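Local coordinates for protein prophenoloxidase b (Marsupenaeus japonicus, PDB 3WKY) that is the hemolymph-type precursor of a crustacean type 3 copper phenoloxidase, an enzyme class that hydroxylates monophenols and oxidises o-diphenols, at residues R252-D257 / S277-D282; N444-F449 / L578-G583; G587-F592 / E659-H664. All coordinates share one frame; numbering follows the deposited sequence.

Contact 1 of 3, residues R252-D257 / S277-D282; sequences RIPVQD and STFFQD. With EDO (1,2-ethanediol), chain M.
The ring of Pro254 covers one face of the Phe279 ring. Its CB stands over the middle, 3.9 Å from the ring centroid, in a CH-pi contact. Its CD comes nearest to an atom, 3.5 Å from Phe279 CE1. The two side chains lie side by side and point the same way. Phe279 CG is anti to its own carbonyl carbon (chi1 -72°), which sets the ring beside the proline. The carbonyl of Arg252 meets the ring in plane, with its O 3.5 Å from Phe279 CE1. O1 of a bound 1,2-ethanediol, probably from the crystallisation liquor, also lies in plane at the edge, by CD2.

Behind this pair the two backbones form a single antiparallel bridge with a G1 beta bulge. Ser277 and Thr278 both face Val255, and Ser277 has the positive phi (60°) of the first bulge position. Val255 N donates to Thr278 O at 2.8 Å. The return bond from Thr278 N to Val255 O is longer, 3.3 Å. Ser277 N also donates to Gln256 O, 3.1 Å away. Farther along, a water links Ile253 O to Phe280 N.

The backbone of Phe279 has other partners. Its N donates to O1 of the ethanediol at 2.9 Å, nearly straight. Gln281 turns its amide back, and NE2 donates to Phe279 O at 2.7 Å with that oxygen in the amide plane.

Thr278 OG1 bonds Gln275 O of its own chain and Gln275 OE1 of the second subunit, which the ethanediol also bonds, so this side lies at a subunit interface. On the buried side, Val255 and Phe280 touch Leu364 of helix 356-365, which also carries His357 and His361 of the copper-oxygen cluster pocket.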
loop_
_atom_site.group_PDB
_atom_site.type_symbol
_atom_site.label_atom_id
_atom_site.label_comp_id
_atom_site.label_asym_id
_atom_site.label_seq_id
_atom_site.Cartn_x
_atom_site.Cartn_y
_atom_site.Cartn_z
ATOM N N ARG A 252 2.694 -12.247 -6.267
ATOM C CA ARG A 252 2.288 -11.420 -5.139
ATOM C C ARG A 252 1.091 -10.534 -5.519
ATOM O O ARG A 252 0.507 -9.878 -4.662
ATOM C CB ARG A 252 3.478 -10.624 -4.582
ATOM C CG ARG A 252 4.389 -11.441 -3.635
ATOM C CD ARG A 252 5.003 -12.694 -4.287
ATOM N NE ARG A 252 5.563 -13.638 -3.317
ATOM C CZ ARG A 252 6.736 -13.480 -2.705
ATOM N NH1 ARG A 252 7.468 -12.402 -2.960
ATOM N NH2 ARG A 252 7.183 -14.391 -1.835
ATOM N N ILE A 253 0.712 -10.568 -6.792
ATOM C CA ILE A 253 -0.433 -9.834 -7.338
ATOM C C ILE A 253 -1.642 -10.772 -7.280
ATOM O O ILE A 253 -1.540 -11.917 -7.712
ATOM C CB ILE A 253 -0.173 -9.452 -8.837
ATOM C CG1 ILE A 253 1.077 -8.581 -8.985
ATOM C CG2 ILE A 253 -1.374 -8.747 -9.453
ATOM C CD1 ILE A 253 1.358 -8.137 -10.428
ATOM N N PRO A 254 -2.787 -10.303 -6.745
ATOM C CA PRO A 254 -3.970 -11.188 -6.732
ATOM C C PRO A 254 -4.416 -11.557 -8.146
ATOM O O PRO A 254 -4.215 -10.784 -9.084
ATOM C CB PRO A 254 -5.052 -10.344 -6.041
ATOM C CG PRO A 254 -4.582 -8.917 -6.176
ATOM C CD PRO A 254 -3.076 -8.966 -6.194
ATOM N N VAL A 255 -5.004 -12.742 -8.293
ATOM C CA VAL A 255 -5.529 -13.180 -9.585
ATOM C C VAL A 255 -6.769 -12.359 -9.863
ATOM O O VAL A 255 -7.775 -12.490 -9.169
ATOM C CB VAL A 255 -5.886 -14.684 -9.556
ATOM C CG1 VAL A 255 -6.570 -15.108 -10.869
ATOM C CG2 VAL A 255 -4.619 -15.522 -9.293
ATOM N N GLN A 256 -6.694 -11.489 -10.864
ATOM C CA GLN A 256 -7.777 -10.535 -11.112
ATOM C C GLN A 256 -9.118 -11.222 -11.418
ATOM O O GLN A 256 -10.149 -10.893 -10.827
ATOM C CB GLN A 256 -7.386 -9.594 -12.260
ATOM C CG GLN A 256 -8.509 -8.699 -12.762
ATOM C CD GLN A 256 -8.052 -7.793 -13.906
ATOM O OE1 GLN A 256 -6.896 -7.374 -13.957
ATOM N NE2 GLN A 256 -8.957 -7.499 -14.827
ATOM N N ASP A 257 -9.109 -12.192 -12.327
ATOM C CA ASP A 257 -10.364 -12.805 -12.757
ATOM C C ASP A 257 -10.653 -14.112 -12.041
ATOM O O ASP A 257 -9.913 -15.094 -12.193
ATOM C CB ASP A 257 -10.351 -13.036 -14.268
ATOM C CG ASP A 257 -10.146 -11.758 -15.034
ATOM O OD1 ASP A 257 -10.853 -10.772 -14.728
ATOM O OD2 ASP A 257 -9.261 -11.728 -15.911
ATOM N N SER A 277 -10.017 -11.200 -7.761
ATOM C CA SER A 277 -8.981 -10.635 -6.887
ATOM C C SER A 277 -8.649 -11.525 -5.697
ATOM O O SER A 277 -8.629 -11.057 -4.560
ATOM C CB SER A 277 -9.381 -9.235 -6.392
ATOM O OG SER A 277 -9.706 -8.409 -7.500
ATOM N N THR A 278 -8.374 -12.798 -5.970
ATOM C CA THR A 278 -7.970 -13.744 -4.936
ATOM C C THR A 278 -6.457 -13.959 -5.009
ATOM O O THR A 278 -5.903 -14.164 -6.099
ATOM C CB THR A 278 -8.723 -15.083 -5.127
ATOM O OG1 THR A 278 -10.125 -14.863 -4.898
ATOM C CG2 THR A 278 -8.215 -16.151 -4.152
ATOM N N PHE A 279 -5.785 -13.915 -3.861
ATOM C CA PHE A 279 -4.340 -14.142 -3.824
ATOM C C PHE A 279 -3.971 -15.617 -3.959
ATOM O O PHE A 279 -4.681 -16.508 -3.479
ATOM C CB PHE A 279 -3.715 -13.587 -2.532
ATOM C CG PHE A 279 -3.655 -12.079 -2.479
ATOM C CD1 PHE A 279 -2.548 -11.397 -2.979
ATOM C CD2 PHE A 279 -4.696 -11.347 -1.911
ATOM C CE1 PHE A 279 -2.480 -10.008 -2.920
ATOM C CE2 PHE A 279 -4.641 -9.960 -1.862
ATOM C CZ PHE A 279 -3.534 -9.288 -2.368
ATOM N N PHE A 280 -2.841 -15.843 -4.627
ATOM C CA PHE A 280 -2.148 -17.125 -4.707
ATOM C C PHE A 280 -1.411 -17.257 -3.369
ATOM O O PHE A 280 -0.468 -16.503 -3.089
ATOM C CB PHE A 280 -1.176 -16.998 -5.890
ATOM C CG PHE A 280 -0.416 -18.260 -6.273
ATOM C CD1 PHE A 280 -0.985 -19.217 -7.113
ATOM C CD2 PHE A 280 0.919 -18.420 -5.893
ATOM C CE1 PHE A 280 -0.243 -20.345 -7.523
ATOM C CE2 PHE A 280 1.663 -19.530 -6.291
ATOM C CZ PHE A 280 1.081 -20.499 -7.118
ATOM N N GLN A 281 -1.852 -18.192 -2.524
ATOM C CA GLN A 281 -1.375 -18.235 -1.134
ATOM C C GLN A 281 -0.817 -19.587 -0.730
ATOM O O GLN A 281 -1.183 -20.609 -1.310
ATOM C CB GLN A 281 -2.516 -17.895 -0.179
ATOM C CG GLN A 281 -3.097 -16.515 -0.366
ATOM C CD GLN A 281 -4.538 -16.453 0.091
ATOM O OE1 GLN A 281 -4.802 -16.385 1.295
ATOM N NE2 GLN A 281 -5.484 -16.521 -0.864
ATOM N N ASP A 282 0.047 -19.579 0.287
ATOM C CA ASP A 282 0.605 -20.813 0.845
ATOM C C ASP A 282 -0.518 -21.793 1.142
ATOM O O ASP A 282 -1.550 -21.408 1.699
ATOM C CB ASP A 282 1.328 -20.539 2.178
ATOM C CG ASP A 282 2.528 -19.609 2.046
ATOM O OD1 ASP A 282 3.057 -19.409 0.936
ATOM O OD2 ASP A 282 2.977 -19.092 3.091
HETATM C C1 EDO M . -8.282 -12.634 -1.089
HETATM O O1 EDO M . -7.315 -13.654 -1.369
HETATM C C2 EDO M . -9.696 -13.152 -1.349
HETATM O O2 EDO M . -10.043 -14.227 -0.460
HETATM O O HOH W 1 -1.276 -13.641 -5.611
#

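Contact 2 of 3, residues N444-F449 / L578-G583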
loop_
_atom_site.group_PDB
_atom_site.type_symbol
_atom_site.label_atom_id
_atom_site.label_comp_id
_atom_site.label_asym_id
_atom_site.label_seq_id
_atom_site.Cartn_x
_atom_site.Cartn_y
_atom_site.Cartn_z
ATOM N N ASN A 444 -9.080 -20.531 -50.276
ATOM C CA ASN A 444 -8.338 -20.009 -49.125
ATOM C C ASN A 444 -9.190 -19.300 -48.076
ATOM O O ASN A 444 -8.682 -18.468 -47.313
ATOM C CB ASN A 444 -7.187 -19.121 -49.593
ATOM C CG ASN A 444 -6.279 -19.837 -50.553
ATOM O OD1 ASN A 444 -5.868 -20.972 -50.297
ATOM N ND2 ASN A 444 -5.971 -19.194 -51.683
ATOM N N LEU A 445 -10.474 -19.643 -48.051
ATOM C CA LEU A 445 -11.412 -19.117 -47.066
ATOM C C LEU A 445 -12.015 -20.255 -46.258
ATOM O O LEU A 445 -12.535 -21.228 -46.822
ATOM C CB LEU A 445 -12.524 -18.312 -47.750
ATOM C CG LEU A 445 -13.660 -17.777 -46.868
ATOM C CD1 LEU A 445 -13.153 -16.748 -45.858
ATOM C CD2 LEU A 445 -14.786 -17.180 -47.711
ATOM N N LEU A 446 -11.931 -20.147 -44.932
ATOM C CA LEU A 446 -12.515 -21.149 -44.042
ATOM C C LEU A 446 -13.593 -20.496 -43.191
ATOM O O LEU A 446 -13.519 -19.295 -42.900
ATOM C CB LEU A 446 -11.442 -21.763 -43.136
ATOM C CG LEU A 446 -10.278 -22.471 -43.835
ATOM C CD1 LEU A 446 -9.325 -23.073 -42.807
ATOM C CD2 LEU A 446 -10.795 -23.553 -44.773
ATOM N N HIS A 447 -14.602 -21.269 -42.799
ATOM C CA HIS A 447 -15.666 -20.714 -41.971
ATOM C C HIS A 447 -15.812 -21.444 -40.648
ATOM O O HIS A 447 -15.388 -22.586 -40.496
ATOM C CB HIS A 447 -17.019 -20.745 -42.693
ATOM C CG HIS A 447 -17.120 -19.796 -43.842
ATOM N ND1 HIS A 447 -16.917 -20.188 -45.147
ATOM C CD2 HIS A 447 -17.400 -18.469 -43.884
ATOM C CE1 HIS A 447 -17.070 -19.143 -45.945
ATOM N NE2 HIS A 447 -17.364 -18.091 -45.205
ATOM N N THR A 448 -16.404 -20.753 -39.685
ATOM C CA THR A 448 -16.792 -21.392 -38.431
ATOM C C THR A 448 -18.176 -20.907 -38.076
ATOM O O THR A 448 -18.630 -19.865 -38.558
ATOM C CB THR A 448 -15.843 -21.106 -37.234
ATOM O OG1 THR A 448 -15.945 -19.731 -36.849
ATOM C CG2 THR A 448 -14.398 -21.457 -37.566
ATOM N N PHE A 449 -18.889 -21.700 -37.281
ATOM C CA PHE A 449 -20.234 -21.326 -36.829
ATOM C C PHE A 449 -20.659 -22.199 -35.654
ATOM O O PHE A 449 -19.984 -23.181 -35.336
ATOM C CB PHE A 449 -21.260 -21.427 -37.973
ATOM C CG PHE A 449 -21.040 -22.604 -38.884
ATOM C CD1 PHE A 449 -21.177 -23.904 -38.416
ATOM C CD2 PHE A 449 -20.701 -22.404 -40.211
ATOM C CE1 PHE A 449 -20.971 -24.987 -39.254
ATOM C CE2 PHE A 449 -20.495 -23.483 -41.058
ATOM C CZ PHE A 449 -20.632 -24.773 -40.577
ATOM N N LEU A 578 -13.070 -27.932 -32.907
ATOM C CA LEU A 578 -12.221 -26.761 -32.612
ATOM C C LEU A 578 -10.956 -26.751 -33.455
ATOM O O LEU A 578 -9.969 -26.094 -33.120
ATOM C CB LEU A 578 -11.860 -26.692 -31.114
ATOM C CG LEU A 578 -13.032 -26.673 -30.133
ATOM C CD1 LEU A 578 -12.506 -26.581 -28.686
ATOM C CD2 LEU A 578 -14.007 -25.519 -30.419
ATOM N N GLN A 579 -10.979 -27.474 -34.570
ATOM C CA GLN A 579 -9.805 -27.566 -35.420
ATOM C C GLN A 579 -9.464 -26.235 -36.097
ATOM O O GLN A 579 -8.304 -25.972 -36.419
ATOM C CB GLN A 579 -10.046 -28.644 -36.476
ATOM C CG GLN A 579 -8.916 -28.884 -37.431
ATOM C CD GLN A 579 -9.217 -30.101 -38.284
ATOM O OE1 GLN A 579 -10.384 -30.499 -38.401
ATOM N NE2 GLN A 579 -8.179 -30.714 -38.858
ATOM N N VAL A 580 -10.477 -25.403 -36.317
ATOM C CA VAL A 580 -10.294 -24.120 -36.984
ATOM C C VAL A 580 -10.566 -23.021 -35.958
ATOM O O VAL A 580 -11.606 -23.043 -35.300
ATOM C CB VAL A 580 -11.271 -23.997 -38.183
ATOM C CG1 VAL A 580 -11.204 -22.598 -38.835
ATOM C CG2 VAL A 580 -10.967 -25.102 -39.224
ATOM N N PRO A 581 -9.632 -22.067 -35.804
ATOM C CA PRO A 581 -9.921 -20.920 -34.919
ATOM C C PRO A 581 -11.200 -20.204 -35.367
ATOM O O PRO A 581 -11.518 -20.221 -36.554
ATOM C CB PRO A 581 -8.702 -20.012 -35.117
ATOM C CG PRO A 581 -7.583 -20.965 -35.467
ATOM C CD PRO A 581 -8.255 -22.031 -36.335
ATOM N N ARG A 582 -11.921 -19.592 -34.431
ATOM C CA ARG A 582 -13.214 -18.960 -34.723
ATOM C C ARG A 582 -13.168 -17.990 -35.899
ATOM O O ARG A 582 -14.032 -18.031 -36.786
ATOM C CB ARG A 582 -13.732 -18.219 -33.484
ATOM C CG ARG A 582 -15.083 -17.516 -33.655
ATOM C CD ARG A 582 -15.286 -16.523 -32.500
ATOM N NE ARG A 582 -16.578 -15.830 -32.487
ATOM C CZ ARG A 582 -16.840 -14.686 -33.122
ATOM N NH1 ARG A 582 -15.915 -14.093 -33.870
ATOM N NH2 ARG A 582 -18.045 -14.132 -33.020
ATOM N N GLY A 583 -12.164 -17.118 -35.913
ATOM C CA GLY A 583 -12.113 -16.068 -36.915
ATOM C C GLY A 583 -13.156 -15.001 -36.619
ATOM O O GLY A 583 -13.800 -15.015 -35.557
#
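Thr448, in one of its two deposited conformers, has OG1 between the backbone N and the carbonyl carbon (chi1 69°) and CG2 anti to that carbon. Both branches therefore reach the 578-583 loop. Val580 has CG1 anti to its backbone N (chi1 175°), which carries this methyl to the threonine.

OG1 of Thr448 donates to Arg582 O at 2.6 Å. The hydroxyl lies in the carbonyl plane, on a lone pair of that oxygen. Beside it, the methyl CG2 of Thr448 rests 3.3 Å from Pro581 O. The same methyl meets Val580 CG1 at 3.6 Å. Leu446 lies two residues back on the same side of its strand, and its CB touches Val580 CG1 more loosely, at 4.4 Å. One short polar grip and a small apolar patch thus sit next to each other. Thr448 OG1 is also hydrogen-bonded to His664 ND1, so two partners hold this buried hydroxyl.

The 578-583 loop packs across the face of an inner strand of the sheet, in the Ig-like region of a hemocyanin-type fold. The loop backbone is also hydrogen-bonded to helix 218-239. Arg582 N bonds Glu236, Gly583 N bonds Ser239, and Gln579 O bonds Arg232. That helix also holds His226 of the copper-oxygen cluster pocket, so the loop lies between the sheet and the copper-domain helices. Strand 445-456 pairs with strand 655-664, where Val580 also touches Ile662. Strand 485-493 completes the apolar patch, with Phe485 against both Leu446 and Val580.

Contact 3 of 3, residues G587-F592 / E659-H664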
loop_
_atom_site.group_PDB
_atom_site.type_symbol
_atom_site.label_atom_id
_atom_site.label_comp_id
_atom_site.label_asym_id
_atom_site.label_seq_id
_atom_site.Cartn_x
_atom_site.Cartn_y
_atom_site.Cartn_z
ATOM N N GLY A 587 -13.682 -11.511 -41.487
ATOM C CA GLY A 587 -12.619 -12.358 -41.994
ATOM C C GLY A 587 -11.284 -12.022 -41.353
ATOM O O GLY A 587 -10.825 -10.878 -41.393
ATOM N N MET A 588 -10.652 -13.022 -40.753
ATOM C CA MET A 588 -9.398 -12.799 -40.045
ATOM C C MET A 588 -8.263 -13.516 -40.764
ATOM O O MET A 588 -8.396 -14.680 -41.158
ATOM C CB MET A 588 -9.549 -13.293 -38.600
ATOM C CG MET A 588 -8.294 -13.276 -37.763
ATOM S SD MET A 588 -8.786 -13.853 -36.111
ATOM C CE MET A 588 -7.188 -13.909 -35.302
ATOM N N ASN A 589 -7.136 -12.830 -40.935
ATOM C CA ASN A 589 -6.044 -13.360 -41.748
ATOM C C ASN A 589 -5.010 -14.160 -40.959
ATOM O O ASN A 589 -4.528 -13.710 -39.923
ATOM C CB ASN A 589 -5.358 -12.221 -42.505
ATOM C CG ASN A 589 -6.339 -11.394 -43.311
ATOM O OD1 ASN A 589 -6.426 -10.177 -43.148
ATOM N ND2 ASN A 589 -7.091 -12.053 -44.178
ATOM N N PHE A 590 -4.667 -15.345 -41.469
ATOM C CA PHE A 590 -3.699 -16.236 -40.830
ATOM C C PHE A 590 -2.580 -16.638 -41.775
ATOM O O PHE A 590 -2.809 -16.860 -42.973
ATOM C CB PHE A 590 -4.375 -17.523 -40.343
ATOM C CG PHE A 590 -5.301 -17.332 -39.176
ATOM C CD1 PHE A 590 -6.576 -16.817 -39.362
ATOM C CD2 PHE A 590 -4.913 -17.721 -37.896
ATOM C CE1 PHE A 590 -7.443 -16.654 -38.290
ATOM C CE2 PHE A 590 -5.775 -17.563 -36.808
ATOM C CZ PHE A 590 -7.046 -17.025 -37.012
ATOM N N HIS A 591 -1.369 -16.751 -41.229
ATOM C CA HIS A 591 -0.274 -17.387 -41.945
ATOM C C HIS A 591 -0.517 -18.890 -41.983
ATOM O O HIS A 591 -0.958 -19.476 -40.996
ATOM C CB HIS A 591 1.056 -17.159 -41.230
ATOM C CG HIS A 591 1.530 -15.739 -41.227
ATOM N ND1 HIS A 591 1.772 -15.028 -42.384
ATOM C CD2 HIS A 591 1.859 -14.915 -40.202
ATOM C CE1 HIS A 591 2.202 -13.818 -42.071
ATOM N NE2 HIS A 591 2.267 -13.724 -40.753
ATOM N N PHE A 592 -0.177 -19.515 -43.111
ATOM C CA PHE A 592 -0.297 -20.962 -43.294
ATOM C C PHE A 592 1.084 -21.383 -43.797
ATOM O O PHE A 592 1.379 -21.325 -44.996
ATOM C CB PHE A 592 -1.405 -21.224 -44.324
ATOM C CG PHE A 592 -1.849 -22.666 -44.453
ATOM C CD1 PHE A 592 -1.233 -23.517 -45.376
ATOM C CD2 PHE A 592 -2.954 -23.138 -43.751
ATOM C CE1 PHE A 592 -1.669 -24.838 -45.537
ATOM C CE2 PHE A 592 -3.398 -24.450 -43.909
ATOM C CZ PHE A 592 -2.753 -25.300 -44.810
ATOM N N GLU A 659 -1.440 -17.976 -47.068
ATOM C CA GLU A 659 -2.291 -17.157 -46.231
ATOM C C GLU A 659 -3.733 -17.616 -46.412
ATOM O O GLU A 659 -4.163 -17.888 -47.537
ATOM C CB GLU A 659 -2.133 -15.707 -46.680
ATOM C CG GLU A 659 -2.426 -14.679 -45.642
ATOM C CD GLU A 659 -1.993 -13.279 -46.072
ATOM O OE1 GLU A 659 -2.827 -12.552 -46.653
ATOM O OE2 GLU A 659 -0.821 -12.907 -45.828
ATOM N N VAL A 660 -4.479 -17.741 -45.316
ATOM C CA VAL A 660 -5.905 -18.041 -45.410
ATOM C C VAL A 660 -6.708 -17.022 -44.618
ATOM O O VAL A 660 -6.165 -16.342 -43.737
ATOM C CB VAL A 660 -6.254 -19.473 -44.925
ATOM C CG1 VAL A 660 -5.434 -20.506 -45.691
ATOM C CG2 VAL A 660 -6.045 -19.616 -43.420
ATOM N N THR A 661 -7.989 -16.900 -44.955
ATOM C CA THR A 661 -8.905 -16.053 -44.205
ATOM C C THR A 661 -9.872 -16.966 -43.470
ATOM O O THR A 661 -10.324 -17.971 -44.024
ATOM C CB THR A 661 -9.675 -15.105 -45.150
ATOM O OG1 THR A 661 -8.739 -14.246 -45.814
ATOM C CG2 THR A 661 -10.684 -14.253 -44.388
ATOM N N ILE A 662 -10.165 -16.651 -42.210
ATOM C CA ILE A 662 -11.153 -17.430 -41.468
ATOM C C ILE A 662 -12.293 -16.519 -41.040
ATOM O O ILE A 662 -12.066 -15.482 -40.409
ATOM C CB ILE A 662 -10.536 -18.124 -40.215
ATOM C CG1 ILE A 662 -9.346 -18.995 -40.626
ATOM C CG2 ILE A 662 -11.601 -18.943 -39.480
ATOM C CD1 ILE A 662 -8.718 -19.776 -39.486
ATOM N N THR A 663 -13.518 -16.912 -41.372
ATOM C CA THR A 663 -14.674 -16.049 -41.190
ATOM C C THR A 663 -15.735 -16.746 -40.355
ATOM O O THR A 663 -16.193 -17.831 -40.707
ATOM C CB THR A 663 -15.265 -15.642 -42.554
ATOM O OG1 THR A 663 -14.335 -14.792 -43.234
ATOM C CG2 THR A 663 -16.591 -14.899 -42.381
ATOM N N HIS A 664 -16.106 -16.138 -39.228
ATOM C CA HIS A 664 -17.141 -16.696 -38.378
ATOM C C HIS A 664 -18.510 -16.241 -38.858
ATOM O O HIS A 664 -18.736 -15.048 -39.056
ATOM C CB HIS A 664 -16.950 -16.253 -36.911
ATOM C CG HIS A 664 -18.004 -16.776 -35.985
ATOM N ND1 HIS A 664 -18.084 -18.102 -35.622
ATOM C CD2 HIS A 664 -19.026 -16.152 -35.352
ATOM C CE1 HIS A 664 -19.109 -18.275 -34.805
ATOM N NE2 HIS A 664 -19.698 -17.108 -34.627
HETATM O O HOH W 2 1.132 -14.878 -45.072
#
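Ile662 reaches over one face of the Phe590 ring with CD1, offset toward the rim and 3.6 Å from CE1. The two side chains cross at about a right angle, in a CH-pi contact. On the same face of the sheet, Phe590 CB touches Val660 CG2 at 4.1 Å. Phe592 adds its CD2, 4.1 Å from Val660 CG1. With Phe590 replaced by an alanine, Ile662 CD1 would probably lose the aromatic face it rests on, and a gap would open beside it.

Four backbone bonds set these side chains in place. Met588 and Ile662 bond each other in both directions, and so do Phe590 and Val660. Phe590 N donates to Val660 O at 2.9 Å. The pairing is a regular antiparallel one, and the N-to-C directions of the two short strand segments stand at 143°. Gly587 lies where a side chain would clash with Thr661 CG2; its CA is already 3.2 Å from Thr663 OG1.

On the other face, a water joins His591 ND1 to Glu659 OE2, and Glu659 also forms a salt bridge with Lys510. Farther out, strand 588-598 is flanked on its other side by strand 501-509, whose Leu507 and Pro509 touch Phe590. Strand 445-456 pairs with the far side of strand 655-664. Helix 218-239 packs on the face of Met588 and Phe590, through Leu238, Ser239 and Met235.

Overall arrangement
Contacts 2 and 3 share one sheet in the Ig-like region, with centres 8 Å apart. Strands 445-456 and 655-664 are neighbours, and Leu446 bonds the backbones of Thr661 and Thr663. Contact 3 is strand-to-strand pairing, partly buried and held by paired backbone bonds. Contact 2 is buried, and a loop meets the sheet there through one side-chain bond and methyl packing. Helix 218-239 meets both. Contact 1 stands apart in the copper-containing region, its centre about 35 Å from that of contact 2. It is the most exposed, built from irregular loops, with an aromatic-proline contact, a bulge and neighbouring subunits close by.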